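Local coordinates for glycerol-3-phosphate dehydrogenase [NAD(+)] 1 (Saccharomyces cerevisiae, PDB 4FGW), which catalyses the NAD-dependent interconversion of dihydroxyacetone phosphate and glycerol 3-phosphate, driving glycerol production as yeast responds to hyperosmotic stress, at residues T38-G43 / P109-S114; T48-V53 / V68-F73; C241-N246 / L341-E346; G280-P285 / E358-F363. All coordinates share one frame; numbering follows the deposited sequence.

Contact 1. Residues T38-G43 / P109-S114; sequences TVIGSG and PDLIDS
Thr38 and Ser114 make the one hydrogen bond of this contact: Thr38 OG1 donates to Ser114 O over 2.7 Å. The hydroxyl comes in tilted 32° from the carbonyl plane, with a C=O...donor angle of 148°. Thr38 CG2, anti to the backbone N, also approaches Ser114 O and rests 3.8 Å from Ser114 CB; both branches of the threonine touch Ser114. Two residues along the strand, Ile40 CD1 meets Leu111 CD1 at 3.8 Å, the two side chains crossing at about a right angle, and the same methyl lies 3.9 Å from Ser114 OG. A valine in place of Thr38 would probably keep the methyl packing but leave Ser114 O, near the end of its helix, without this hydroxyl donor.

The short helix is set by its own start. Asp110 is the N-cap, its OD1 accepting from Asp113 N at 2.9 Å from above the carboxylate plane. Behind it Asn108 bonds to both Asp110 N and Asp113 OD1. In this worked example of Rossmann packing, helix 111-115 lies against one face of the parallel sheet. Strand 35-40 runs between strands 67-71 and 120-123 and leads into the glycine-rich loop Gly41-Gly43, part of the NAD site by similarity, while helix 130-137 packs on Ile40 and Leu111.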
loop_
_atom_site.group_PDB
_atom_site.type_symbol
_atom_site.label_atom_id
_atom_site.label_comp_id
_atom_site.label_asym_id
_atom_site.label_seq_id
_atom_site.Cartn_x
_atom_site.Cartn_y
_atom_site.Cartn_z
ATOM N N THR A 38 20.841 -9.355 25.440
ATOM C CA THR A 38 22.065 -9.350 24.639
ATOM C C THR A 38 21.718 -9.269 23.152
ATOM O O THR A 38 20.833 -9.980 22.672
ATOM C CB THR A 38 22.980 -10.544 24.986
ATOM O OG1 THR A 38 23.390 -10.442 26.352
ATOM C CG2 THR A 38 24.220 -10.633 24.088
ATOM N N VAL A 39 22.433 -8.398 22.431
ATOM C CA VAL A 39 22.293 -8.210 20.989
ATOM C C VAL A 39 23.532 -8.804 20.302
ATOM O O VAL A 39 24.661 -8.406 20.608
ATOM C CB VAL A 39 22.064 -6.719 20.612
ATOM C CG1 VAL A 39 21.944 -6.533 19.097
ATOM C CG2 VAL A 39 20.833 -6.162 21.314
ATOM N N ILE A 40 23.321 -9.776 19.401
ATOM C CA ILE A 40 24.401 -10.393 18.619
ATOM C C ILE A 40 24.377 -9.661 17.266
ATOM O O ILE A 40 23.505 -9.958 16.440
ATOM C CB ILE A 40 24.198 -11.938 18.471
ATOM C CG1 ILE A 40 24.002 -12.673 19.834
ATOM C CG2 ILE A 40 25.295 -12.586 17.610
ATOM C CD1 ILE A 40 25.105 -12.550 20.906
ATOM N N GLY A 41 25.253 -8.665 17.081
ATOM C CA GLY A 41 25.237 -7.893 15.843
ATOM C C GLY A 41 26.333 -6.893 15.571
ATOM O O GLY A 41 27.177 -7.120 14.691
ATOM N N SER A 42 26.257 -5.730 16.250
ATOM C CA SER A 42 27.221 -4.611 16.176
ATOM C C SER A 42 27.329 -3.768 14.891
ATOM O O SER A 42 27.980 -2.721 14.912
ATOM C CB SER A 42 28.597 -4.997 16.714
ATOM O OG SER A 42 29.324 -5.832 15.828
ATOM N N GLY A 43 26.680 -4.188 13.811
ATOM C CA GLY A 43 26.672 -3.429 12.562
ATOM C C GLY A 43 25.691 -2.267 12.594
ATOM O O GLY A 43 25.372 -1.748 13.669
ATOM N N PRO A 109 33.616 -8.329 23.072
ATOM C CA PRO A 109 34.249 -9.044 21.951
ATOM C C PRO A 109 34.082 -10.565 21.982
ATOM O O PRO A 109 34.309 -11.220 20.960
ATOM C CB PRO A 109 35.717 -8.628 22.048
ATOM C CG PRO A 109 35.932 -8.332 23.495
ATOM C CD PRO A 109 34.605 -7.955 24.107
ATOM N N ASP A 110 33.706 -11.123 23.156
ATOM C CA ASP A 110 33.519 -12.559 23.370
ATOM C C ASP A 110 32.041 -12.932 23.260
ATOM O O ASP A 110 31.218 -12.441 24.035
ATOM C CB ASP A 110 34.107 -12.985 24.731
ATOM C CG ASP A 110 34.236 -14.481 24.929
ATOM O OD1 ASP A 110 33.190 -15.169 24.982
ATOM O OD2 ASP A 110 35.378 -14.958 25.109
ATOM N N LEU A 111 31.726 -13.759 22.283
ATOM C CA LEU A 111 30.395 -14.246 22.084
ATOM C C LEU A 111 29.846 -14.841 23.350
ATOM O O LEU A 111 28.795 -14.442 23.813
ATOM C CB LEU A 111 30.398 -15.293 20.985
ATOM C CG LEU A 111 29.096 -15.632 20.274
ATOM C CD1 LEU A 111 28.317 -14.396 19.974
ATOM C CD2 LEU A 111 29.360 -16.379 19.012
ATOM N N ILE A 112 30.554 -15.809 23.905
ATOM C CA ILE A 112 30.072 -16.538 25.055
ATOM C C ILE A 112 29.916 -15.662 26.281
ATOM O O ILE A 112 29.018 -15.861 27.071
ATOM C CB ILE A 112 30.991 -17.708 25.364
ATOM C CG1 ILE A 112 31.270 -18.452 24.079
ATOM C CG2 ILE A 112 30.345 -18.652 26.346
ATOM C CD1 ILE A 112 30.472 -17.914 22.985
ATOM N N ASP A 113 30.782 -14.682 26.444
ATOM C CA ASP A 113 30.683 -13.834 27.617
ATOM C C ASP A 113 29.435 -12.960 27.558
ATOM O O ASP A 113 28.825 -12.652 28.576
ATOM C CB ASP A 113 31.932 -12.964 27.780
ATOM C CG ASP A 113 31.921 -12.170 29.066
ATOM O OD1 ASP A 113 32.506 -11.083 29.117
ATOM O OD2 ASP A 113 31.321 -12.625 30.040
ATOM N N SER A 114 29.066 -12.558 26.351
ATOM C CA SER A 114 27.914 -11.678 26.127
ATOM C C SER A 114 26.602 -12.419 26.434
ATOM O O SER A 114 25.630 -11.806 26.874
ATOM C CB SER A 114 27.911 -11.154 24.694
ATOM O OG SER A 114 27.719 -12.196 23.753
#

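Contact 2. Residues T48-V53 / V68-F73; sequences TIAKVV and VQMWVF
The indole of Trp71 points from strand 67-71 to the side away from Val68 and Met70, the two residues that meet Val53 and Ala50. On one face of this indole lies Phe73 N, 4.1 Å above the plane and over its centre, as the chain runs on extended past the strand with the indole alongside it; the Phe73 ring in turn has Trp71 CZ2 at its edge, in plane. The indole is further placed by Trp71 NE1, hydrogen-bonded to Pro109 O.

The arrangement is the classic beta-alpha-beta unit of a Rossmann fold: strand 35-40, helix 44-59 and strand 67-71, with the helix running along the sheet face. The short segments of helix and strand 67-71 are antiparallel, at 173°, with their axes 9.2 Å apart, as expected when a crossover helix returns the chain so that the two strands can be parallel neighbours. No hydrogen bond joins them, and the contact rests on apolar side chains. Met70 runs out straight from the strand, CG anti to the backbone N (chi1 -180°); the extended chain carries Met70 SD to 3.8 Å from Ala50 CB, and the bend at chi3 (68°) turns the methyl CE away from it. Neighbouring strands fill in around them, Leu105 touching both Ala50 and Met70 and Val39 touching Ala50. Phe73, two residues past the end of the strand, is by similarity part of the NAD site. A turn farther along the helix, the valines cross at about a right angle, Val53 CG1 reaching Val68 CG2 at 3.6 Å.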
loop_
_atom_site.group_PDB
_atom_site.type_symbol
_atom_site.label_atom_id
_atom_site.label_comp_id
_atom_site.label_asym_id
_atom_site.label_seq_id
_atom_site.Cartn_x
_atom_site.Cartn_y
_atom_site.Cartn_z
ATOM N N THR A 48 21.890 -0.030 16.262
ATOM C CA THR A 48 20.635 0.707 16.330
ATOM C C THR A 48 19.628 -0.022 17.227
ATOM O O THR A 48 19.098 0.591 18.152
ATOM C CB THR A 48 20.110 0.994 14.912
ATOM O OG1 THR A 48 21.131 1.641 14.150
ATOM C CG2 THR A 48 18.868 1.853 14.922
ATOM N N ILE A 49 19.401 -1.327 16.984
ATOM C CA ILE A 49 18.475 -2.109 17.797
ATOM C C ILE A 49 18.923 -2.232 19.257
ATOM O O ILE A 49 18.081 -2.223 20.154
ATOM C CB ILE A 49 18.008 -3.429 17.114
ATOM C CG1 ILE A 49 16.485 -3.617 17.240
ATOM C CG2 ILE A 49 18.766 -4.662 17.599
ATOM C CD1 ILE A 49 15.645 -2.807 16.258
ATOM N N ALA A 50 20.252 -2.264 19.484
ATOM C CA ALA A 50 20.881 -2.328 20.802
ATOM C C ALA A 50 20.694 -1.013 21.570
ATOM O O ALA A 50 20.588 -1.036 22.795
ATOM C CB ALA A 50 22.351 -2.647 20.652
ATOM N N LYS A 51 20.636 0.129 20.841
ATOM C CA LYS A 51 20.404 1.471 21.390
ATOM C C LYS A 51 18.941 1.565 21.858
ATOM O O LYS A 51 18.682 2.073 22.953
ATOM C CB LYS A 51 20.718 2.543 20.326
ATOM C CG LYS A 51 20.466 3.986 20.764
ATOM C CD LYS A 51 20.633 4.953 19.603
ATOM C CE LYS A 51 20.327 6.384 19.969
ATOM N NZ LYS A 51 18.870 6.669 19.963
ATOM N N VAL A 52 18.002 1.052 21.027
ATOM C CA VAL A 52 16.554 0.983 21.269
ATOM C C VAL A 52 16.285 0.152 22.550
ATOM O O VAL A 52 15.548 0.597 23.439
ATOM C CB VAL A 52 15.840 0.404 20.012
ATOM C CG1 VAL A 52 14.423 -0.082 20.315
ATOM C CG2 VAL A 52 15.833 1.415 18.867
ATOM N N VAL A 53 16.923 -1.033 22.639
ATOM C CA VAL A 53 16.824 -1.974 23.755
ATOM C C VAL A 53 17.432 -1.389 25.052
ATOM O O VAL A 53 16.784 -1.471 26.098
ATOM C CB VAL A 53 17.377 -3.368 23.349
ATOM C CG1 VAL A 53 17.704 -4.234 24.557
ATOM C CG2 VAL A 53 16.399 -4.090 22.423
ATOM N N VAL A 68 22.774 -3.758 28.891
ATOM C CA VAL A 68 22.564 -4.551 27.684
ATOM C C VAL A 68 23.902 -4.785 27.038
ATOM O O VAL A 68 24.656 -3.854 26.821
ATOM C CB VAL A 68 21.631 -3.857 26.655
ATOM C CG1 VAL A 68 21.746 -4.512 25.306
ATOM C CG2 VAL A 68 20.213 -3.901 27.114
ATOM N N GLN A 69 24.179 -6.048 26.753
ATOM C CA GLN A 69 25.425 -6.498 26.143
ATOM C C GLN A 69 25.270 -6.577 24.618
ATOM O O GLN A 69 24.219 -6.984 24.122
ATOM C CB GLN A 69 25.829 -7.859 26.710
ATOM C CG GLN A 69 27.342 -8.047 26.819
ATOM C CD GLN A 69 28.013 -7.391 28.015
ATOM O OE1 GLN A 69 29.235 -7.223 28.040
ATOM N NE2 GLN A 69 27.251 -7.024 29.041
ATOM N N MET A 70 26.301 -6.157 23.880
ATOM C CA MET A 70 26.294 -6.218 22.425
ATOM C C MET A 70 27.552 -6.915 21.942
ATOM O O MET A 70 28.655 -6.419 22.187
ATOM C CB MET A 70 26.151 -4.824 21.790
ATOM C CG MET A 70 26.131 -4.859 20.264
ATOM S SD MET A 70 25.914 -3.263 19.454
ATOM C CE MET A 70 27.448 -2.462 19.854
ATOM N N TRP A 71 27.390 -8.068 21.262
ATOM C CA TRP A 71 28.539 -8.787 20.730
ATOM C C TRP A 71 29.112 -8.064 19.518
ATOM O O TRP A 71 28.437 -7.908 18.499
ATOM C CB TRP A 71 28.255 -10.269 20.427
ATOM C CG TRP A 71 29.450 -10.953 19.819
ATOM C CD1 TRP A 71 30.635 -11.231 20.437
ATOM C CD2 TRP A 71 29.631 -11.293 18.436
ATOM N NE1 TRP A 71 31.518 -11.785 19.541
ATOM C CE2 TRP A 71 30.931 -11.832 18.303
ATOM C CE3 TRP A 71 28.809 -11.213 17.296
ATOM C CZ2 TRP A 71 31.428 -12.294 17.079
ATOM C CZ3 TRP A 71 29.302 -11.674 16.084
ATOM C CH2 TRP A 71 30.594 -12.212 15.984
ATOM N N VAL A 72 30.368 -7.624 19.651
ATOM C CA VAL A 72 31.110 -6.925 18.605
ATOM C C VAL A 72 32.280 -7.808 18.171
ATOM O O VAL A 72 33.104 -8.172 19.009
ATOM C CB VAL A 72 31.601 -5.521 19.072
ATOM C CG1 VAL A 72 32.264 -4.754 17.927
ATOM C CG2 VAL A 72 30.470 -4.699 19.688
ATOM N N PHE A 73 32.345 -8.159 16.868
ATOM C CA PHE A 73 33.458 -8.932 16.320
ATOM C C PHE A 73 34.645 -7.965 16.350
ATOM O O PHE A 73 34.606 -6.933 15.675
ATOM C CB PHE A 73 33.161 -9.432 14.888
ATOM C CG PHE A 73 34.276 -10.260 14.285
ATOM C CD1 PHE A 73 34.343 -11.631 14.503
ATOM C CD2 PHE A 73 35.272 -9.665 13.517
ATOM C CE1 PHE A 73 35.385 -12.391 13.962
ATOM C CE2 PHE A 73 36.315 -10.425 12.979
ATOM C CZ PHE A 73 36.364 -11.783 13.203
#

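Contact 3. Residues C241-N246 / L341-E346; sequences CGALKN and LITCKE
Lys245 NZ, one residue past the Ala243-Leu244 pair that touches Thr343, is gripped by two oxygens: it donates to Asn246 OD1 at 2.9 Å and is also bonded to Thr305 OG1. The amine approaches the amide with a C=O...donor angle of 136°, only 16° from the carbonyl plane. By similarity Lys245 is the proton acceptor of the active site, and the bond is consistent with Asn246 helping to orient its amine.

The setting is helix-helix packing in the all-helical C-terminal domain; within 241-246 and 341-346, the close contacts on the second helix all come from Thr343. Helix 235-257 is kinked here: Asn246 N makes only a weak bond to Ala243 O instead of reaching the turn before. Thr343 sits with OG1 beside its backbone N (chi1 -46°), directed back to a weak bond with Gln339 O, while CG2 is anti to N and faces the opposing helix. That methyl lies 4.0 Å from Ala243 O and 4.3 Å from Ala243 CB, and Ala243 is its main partner. Gln339 is by similarity an NAD ligand, and the side chain of Asn311, a probable substrate ligand, is about 7 Å from that of Thr343; the packing lies close to the probable active site. Leu244 starts out pointing away from the other helix, yet its end comes nearer, with Leu244 CD2 4.5 Å from Thr343 CG2.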
loop_
_atom_site.group_PDB
_atom_site.type_symbol
_atom_site.label_atom_id
_atom_site.label_comp_id
_atom_site.label_asym_id
_atom_site.label_seq_id
_atom_site.Cartn_x
_atom_site.Cartn_y
_atom_site.Cartn_z
ATOM N N CYS A 241 7.443 -11.384 3.613
ATOM C CA CYS A 241 7.302 -10.021 3.098
ATOM C C CYS A 241 8.670 -9.383 2.845
ATOM O O CYS A 241 8.868 -8.812 1.781
ATOM C CB CYS A 241 6.478 -9.172 4.058
ATOM S SG CYS A 241 4.746 -9.672 4.216
ATOM N N GLY A 242 9.590 -9.513 3.812
ATOM C CA GLY A 242 10.952 -8.977 3.776
ATOM C C GLY A 242 11.806 -9.402 2.595
ATOM O O GLY A 242 12.746 -8.691 2.219
ATOM N N ALA A 243 11.494 -10.569 2.005
ATOM C CA ALA A 243 12.172 -11.090 0.833
ATOM C C ALA A 243 11.378 -10.768 -0.434
ATOM O O ALA A 243 11.938 -10.163 -1.346
ATOM C CB ALA A 243 12.375 -12.595 0.966
ATOM N N LEU A 244 10.075 -11.145 -0.476
ATOM C CA LEU A 244 9.170 -11.001 -1.631
ATOM C C LEU A 244 8.906 -9.591 -2.150
ATOM O O LEU A 244 8.710 -9.422 -3.357
ATOM C CB LEU A 244 7.868 -11.800 -1.443
ATOM C CG LEU A 244 8.014 -13.311 -1.189
ATOM C CD1 LEU A 244 6.675 -13.993 -1.169
ATOM C CD2 LEU A 244 8.919 -13.976 -2.216
ATOM N N LYS A 245 8.956 -8.579 -1.256
ATOM C CA LYS A 245 8.751 -7.162 -1.590
ATOM C C LYS A 245 9.727 -6.682 -2.669
ATOM O O LYS A 245 9.367 -5.833 -3.487
ATOM C CB LYS A 245 8.834 -6.257 -0.331
ATOM C CG LYS A 245 10.219 -6.231 0.328
ATOM C CD LYS A 245 10.278 -5.399 1.589
ATOM C CE LYS A 245 11.694 -5.311 2.109
ATOM N NZ LYS A 245 12.532 -4.442 1.248
ATOM N N ASN A 246 10.951 -7.235 -2.678
ATOM C CA ASN A 246 11.988 -6.847 -3.634
ATOM C C ASN A 246 11.736 -7.354 -5.042
ATOM O O ASN A 246 12.159 -6.708 -5.998
ATOM C CB ASN A 246 13.372 -7.200 -3.115
ATOM C CG ASN A 246 13.656 -6.635 -1.748
ATOM O OD1 ASN A 246 13.108 -5.608 -1.337
ATOM N ND2 ASN A 246 14.473 -7.325 -0.992
ATOM N N LEU A 341 16.840 -9.505 -7.471
ATOM C CA LEU A 341 17.393 -10.146 -8.669
ATOM C C LEU A 341 17.622 -11.640 -8.410
ATOM O O LEU A 341 17.306 -12.463 -9.266
ATOM C CB LEU A 341 18.722 -9.464 -9.046
ATOM C CG LEU A 341 18.759 -8.502 -10.241
ATOM C CD1 LEU A 341 17.628 -7.510 -10.221
ATOM C CD2 LEU A 341 20.055 -7.727 -10.251
ATOM N N ILE A 342 18.141 -11.981 -7.215
ATOM C CA ILE A 342 18.396 -13.359 -6.796
ATOM C C ILE A 342 17.073 -14.019 -6.369
ATOM O O ILE A 342 16.785 -15.137 -6.793
ATOM C CB ILE A 342 19.501 -13.411 -5.694
ATOM C CG1 ILE A 342 20.872 -12.970 -6.257
ATOM C CG2 ILE A 342 19.621 -14.792 -5.055
ATOM C CD1 ILE A 342 21.478 -11.752 -5.563
ATOM N N THR A 343 16.271 -13.312 -5.555
ATOM C CA THR A 343 14.990 -13.788 -5.029
ATOM C C THR A 343 14.007 -14.240 -6.109
ATOM O O THR A 343 13.440 -15.325 -5.965
ATOM C CB THR A 343 14.412 -12.814 -3.999
ATOM O OG1 THR A 343 15.452 -12.447 -3.095
ATOM C CG2 THR A 343 13.248 -13.415 -3.210
ATOM N N CYS A 344 13.847 -13.456 -7.206
ATOM C CA CYS A 344 12.942 -13.838 -8.298
ATOM C C CYS A 344 13.332 -15.166 -8.968
ATOM O O CYS A 344 12.445 -15.903 -9.404
ATOM C CB CYS A 344 12.725 -12.710 -9.307
ATOM S SG CYS A 344 14.114 -12.413 -10.428
ATOM N N LYS A 345 14.646 -15.498 -8.970
ATOM C CA LYS A 345 15.179 -16.756 -9.485
ATOM C C LYS A 345 14.895 -17.880 -8.474
ATOM O O LYS A 345 14.416 -18.943 -8.871
ATOM C CB LYS A 345 16.691 -16.625 -9.761
ATOM C CG LYS A 345 17.362 -17.884 -10.288
ATOM C CD LYS A 345 18.831 -17.616 -10.605
ATOM C CE LYS A 345 19.721 -18.830 -10.469
ATOM N NZ LYS A 345 19.408 -19.871 -11.479
ATOM N N GLU A 346 15.195 -17.635 -7.173
ATOM C CA GLU A 346 15.015 -18.571 -6.050
ATOM C C GLU A 346 13.540 -18.969 -5.859
ATOM O O GLU A 346 13.257 -20.140 -5.600
ATOM C CB GLU A 346 15.553 -17.965 -4.745
ATOM C CG GLU A 346 17.065 -17.821 -4.650
ATOM C CD GLU A 346 17.581 -17.284 -3.325
ATOM O OE1 GLU A 346 18.804 -17.411 -3.080
ATOM O OE2 GLU A 346 16.774 -16.757 -2.521
#

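Contact 4. Residues G280-P285 / E358-F363; sequences GQMFFP and EDFPLF
Met282, in the last turn of helix 261-283, faces Asp359 across a CA-to-CA distance of 10.2 Å, with helix 361-371 starting just beyond its N-cap, Phe360. Long side chains span the gap, and no hydrogen bond crosses it. Met282 is extended, CG anti to the backbone N (chi1 -168°), and turns only at its end. The sulfur then lies in the plane of the Phe360 ring at its edge, 5.0 Å from the centroid and 84° off the normal, a Met-aromatic contact in which Met282 SD is 3.8 Å from Phe360 CE1. The terminal methyl also stays by the ring and turns toward Asp359: Met282 CE packs on Phe360 CZ at 3.8 Å and comes within 3.5 Å of Asp359 OD2. Met282 CG lies over the centre of the Phe283 ring, 4.0 Å above its plane, and Phe283 CE1 approaches Phe360 CE1 obliquely at 4.5 Å.

Were Met282 cut back to alanine, the Phe360 edge would probably lose its sulfur partner and a gap open between the helix end and the segment carrying Asp359.

In the helical domain, helix 340-354 packs on both phenylalanines, with Leu351 touching Phe283 and Phe360 and Trp350 meeting the Phe283 ring. From helix 261-283, Arg278 bonds Asp359 O, while Glu275 takes the backbone N-H groups of Leu362 and Phe363 at the start of helix 361-371.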
loop_
_atom_site.group_PDB
_atom_site.type_symbol
_atom_site.label_atom_id
_atom_site.label_comp_id
_atom_site.label_asym_id
_atom_site.label_seq_id
_atom_site.Cartn_x
_atom_site.Cartn_y
_atom_site.Cartn_z
ATOM N N GLY A 280 2.548 -16.881 1.210
ATOM C CA GLY A 280 2.563 -17.121 2.645
ATOM C C GLY A 280 1.613 -18.220 3.075
ATOM O O GLY A 280 2.025 -19.165 3.741
ATOM N N GLN A 281 0.349 -18.127 2.652
ATOM C CA GLN A 281 -0.696 -19.086 3.013
ATOM C C GLN A 281 -0.577 -20.447 2.342
ATOM O O GLN A 281 -1.095 -21.434 2.872
ATOM C CB GLN A 281 -2.078 -18.475 2.803
ATOM C CG GLN A 281 -2.288 -17.220 3.641
ATOM C CD GLN A 281 -3.727 -16.831 3.676
ATOM O OE1 GLN A 281 -4.348 -16.551 2.641
ATOM N NE2 GLN A 281 -4.283 -16.802 4.876
ATOM N N MET A 282 0.105 -20.504 1.187
ATOM C CA MET A 282 0.343 -21.743 0.447
ATOM C C MET A 282 1.472 -22.549 1.103
ATOM O O MET A 282 1.344 -23.763 1.245
ATOM C CB MET A 282 0.697 -21.426 -1.018
ATOM C CG MET A 282 0.676 -22.628 -1.938
ATOM S SD MET A 282 1.110 -22.209 -3.646
ATOM C CE MET A 282 -0.402 -21.375 -4.183
ATOM N N PHE A 283 2.567 -21.872 1.498
ATOM C CA PHE A 283 3.757 -22.498 2.072
ATOM C C PHE A 283 3.926 -22.388 3.585
ATOM O O PHE A 283 4.675 -23.173 4.169
ATOM C CB PHE A 283 5.019 -22.044 1.314
ATOM C CG PHE A 283 4.919 -22.305 -0.173
ATOM C CD1 PHE A 283 4.717 -21.260 -1.067
ATOM C CD2 PHE A 283 4.948 -23.603 -0.673
ATOM C CE1 PHE A 283 4.583 -21.507 -2.438
ATOM C CE2 PHE A 283 4.806 -23.847 -2.038
ATOM C CZ PHE A 283 4.640 -22.799 -2.914
ATOM N N PHE A 284 3.161 -21.519 4.231
ATOM C CA PHE A 284 3.149 -21.421 5.690
ATOM C C PHE A 284 1.737 -21.244 6.234
ATOM O O PHE A 284 1.484 -20.441 7.103
ATOM C CB PHE A 284 4.007 -20.262 6.159
ATOM C CG PHE A 284 5.439 -20.373 5.775
ATOM C CD1 PHE A 284 6.383 -20.736 6.698
ATOM C CD2 PHE A 284 5.845 -20.094 4.498
ATOM C CE1 PHE A 284 7.693 -20.830 6.353
ATOM C CE2 PHE A 284 7.152 -20.188 4.158
ATOM C CZ PHE A 284 8.078 -20.556 5.087
ATOM N N PRO A 285 0.827 -22.028 5.704
ATOM C CA PRO A 285 -0.594 -21.971 6.024
ATOM C C PRO A 285 -0.986 -21.527 7.416
ATOM O O PRO A 285 -2.147 -21.231 7.588
ATOM C CB PRO A 285 -1.042 -23.420 5.822
ATOM C CG PRO A 285 0.090 -24.093 5.122
ATOM C CD PRO A 285 1.294 -23.410 5.597
ATOM N N GLU A 358 2.326 -21.150 -12.290
ATOM C CA GLU A 358 1.114 -20.519 -12.830
ATOM C C GLU A 358 0.362 -19.648 -11.813
ATOM O O GLU A 358 -0.270 -18.666 -12.207
ATOM C CB GLU A 358 0.171 -21.582 -13.413
ATOM C CG GLU A 358 0.481 -21.966 -14.851
ATOM C CD GLU A 358 -0.503 -22.935 -15.480
ATOM O OE1 GLU A 358 -0.047 -23.952 -16.051
ATOM O OE2 GLU A 358 -1.727 -22.677 -15.410
ATOM N N ASP A 359 0.431 -20.018 -10.517
ATOM C CA ASP A 359 -0.236 -19.326 -9.408
ATOM C C ASP A 359 0.344 -17.953 -9.106
ATOM O O ASP A 359 -0.331 -17.147 -8.463
ATOM C CB ASP A 359 -0.204 -20.180 -8.125
ATOM C CG ASP A 359 -0.834 -21.554 -8.229
ATOM O OD1 ASP A 359 -1.816 -21.704 -8.988
ATOM O OD2 ASP A 359 -0.376 -22.468 -7.518
ATOM N N PHE A 360 1.595 -17.685 -9.535
ATOM C CA PHE A 360 2.251 -16.405 -9.259
ATOM C C PHE A 360 2.729 -15.705 -10.551
ATOM O O PHE A 360 3.940 -15.575 -10.756
ATOM C CB PHE A 360 3.375 -16.594 -8.211
ATOM C CG PHE A 360 2.905 -17.257 -6.934
ATOM C CD1 PHE A 360 2.894 -18.644 -6.811
ATOM C CD2 PHE A 360 2.450 -16.499 -5.865
ATOM C CE1 PHE A 360 2.433 -19.257 -5.644
ATOM C CE2 PHE A 360 2.000 -17.113 -4.695
ATOM C CZ PHE A 360 1.991 -18.487 -4.593
ATOM N N PRO A 361 1.800 -15.230 -11.428
ATOM C CA PRO A 361 2.233 -14.589 -12.684
ATOM C C PRO A 361 3.165 -13.384 -12.570
ATOM O O PRO A 361 4.035 -13.253 -13.427
ATOM C CB PRO A 361 0.922 -14.264 -13.408
ATOM C CG PRO A 361 -0.116 -14.291 -12.363
ATOM C CD PRO A 361 0.326 -15.307 -11.361
ATOM N N LEU A 362 3.022 -12.529 -11.524
ATOM C CA LEU A 362 3.911 -11.372 -11.339
ATOM C C LEU A 362 5.331 -11.796 -10.975
ATOM O O LEU A 362 6.281 -11.298 -11.585
ATOM C CB LEU A 362 3.359 -10.336 -10.351
ATOM C CG LEU A 362 4.262 -9.117 -10.062
ATOM C CD1 LEU A 362 4.422 -8.222 -11.304
ATOM C CD2 LEU A 362 3.749 -8.329 -8.898
ATOM N N PHE A 363 5.473 -12.740 -10.015
ATOM C CA PHE A 363 6.770 -13.302 -9.613
ATOM C C PHE A 363 7.441 -13.949 -10.826
ATOM O O PHE A 363 8.638 -13.744 -11.040
ATOM C CB PHE A 363 6.620 -14.322 -8.459
ATOM C CG PHE A 363 6.204 -13.796 -7.098
ATOM C CD1 PHE A 363 5.840 -14.667 -6.078
ATOM C CD2 PHE A 363 6.173 -12.427 -6.837
ATOM C CE1 PHE A 363 5.449 -14.180 -4.822
ATOM C CE2 PHE A 363 5.784 -11.944 -5.580
ATOM C CZ PHE A 363 5.432 -12.825 -4.582
#

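Contacts 1 and 2 lie 8 Å apart (centres) in the Rossmann domain and are bound by its sheet: strands 35-40 and 67-71 are neighbours, and helix 44-59 follows strand 35-40. Along the chain, contact 2 falls between the two segments of contact 1. Contacts 3 and 4 come later, 13 Å apart between centres, their segments alternating in sequence; Leu244 of contact 3 packs on Phe363 of contact 4. Between centres, contact 3 lies about 28 to 29 Å from contacts 1 and 2, and contact 4 about 36 to 37 Å. The two pairs fall in the N- and C-terminal family regions, consistent with a nucleotide-binding domain and a helical domain carrying the probable proton acceptor Lys245.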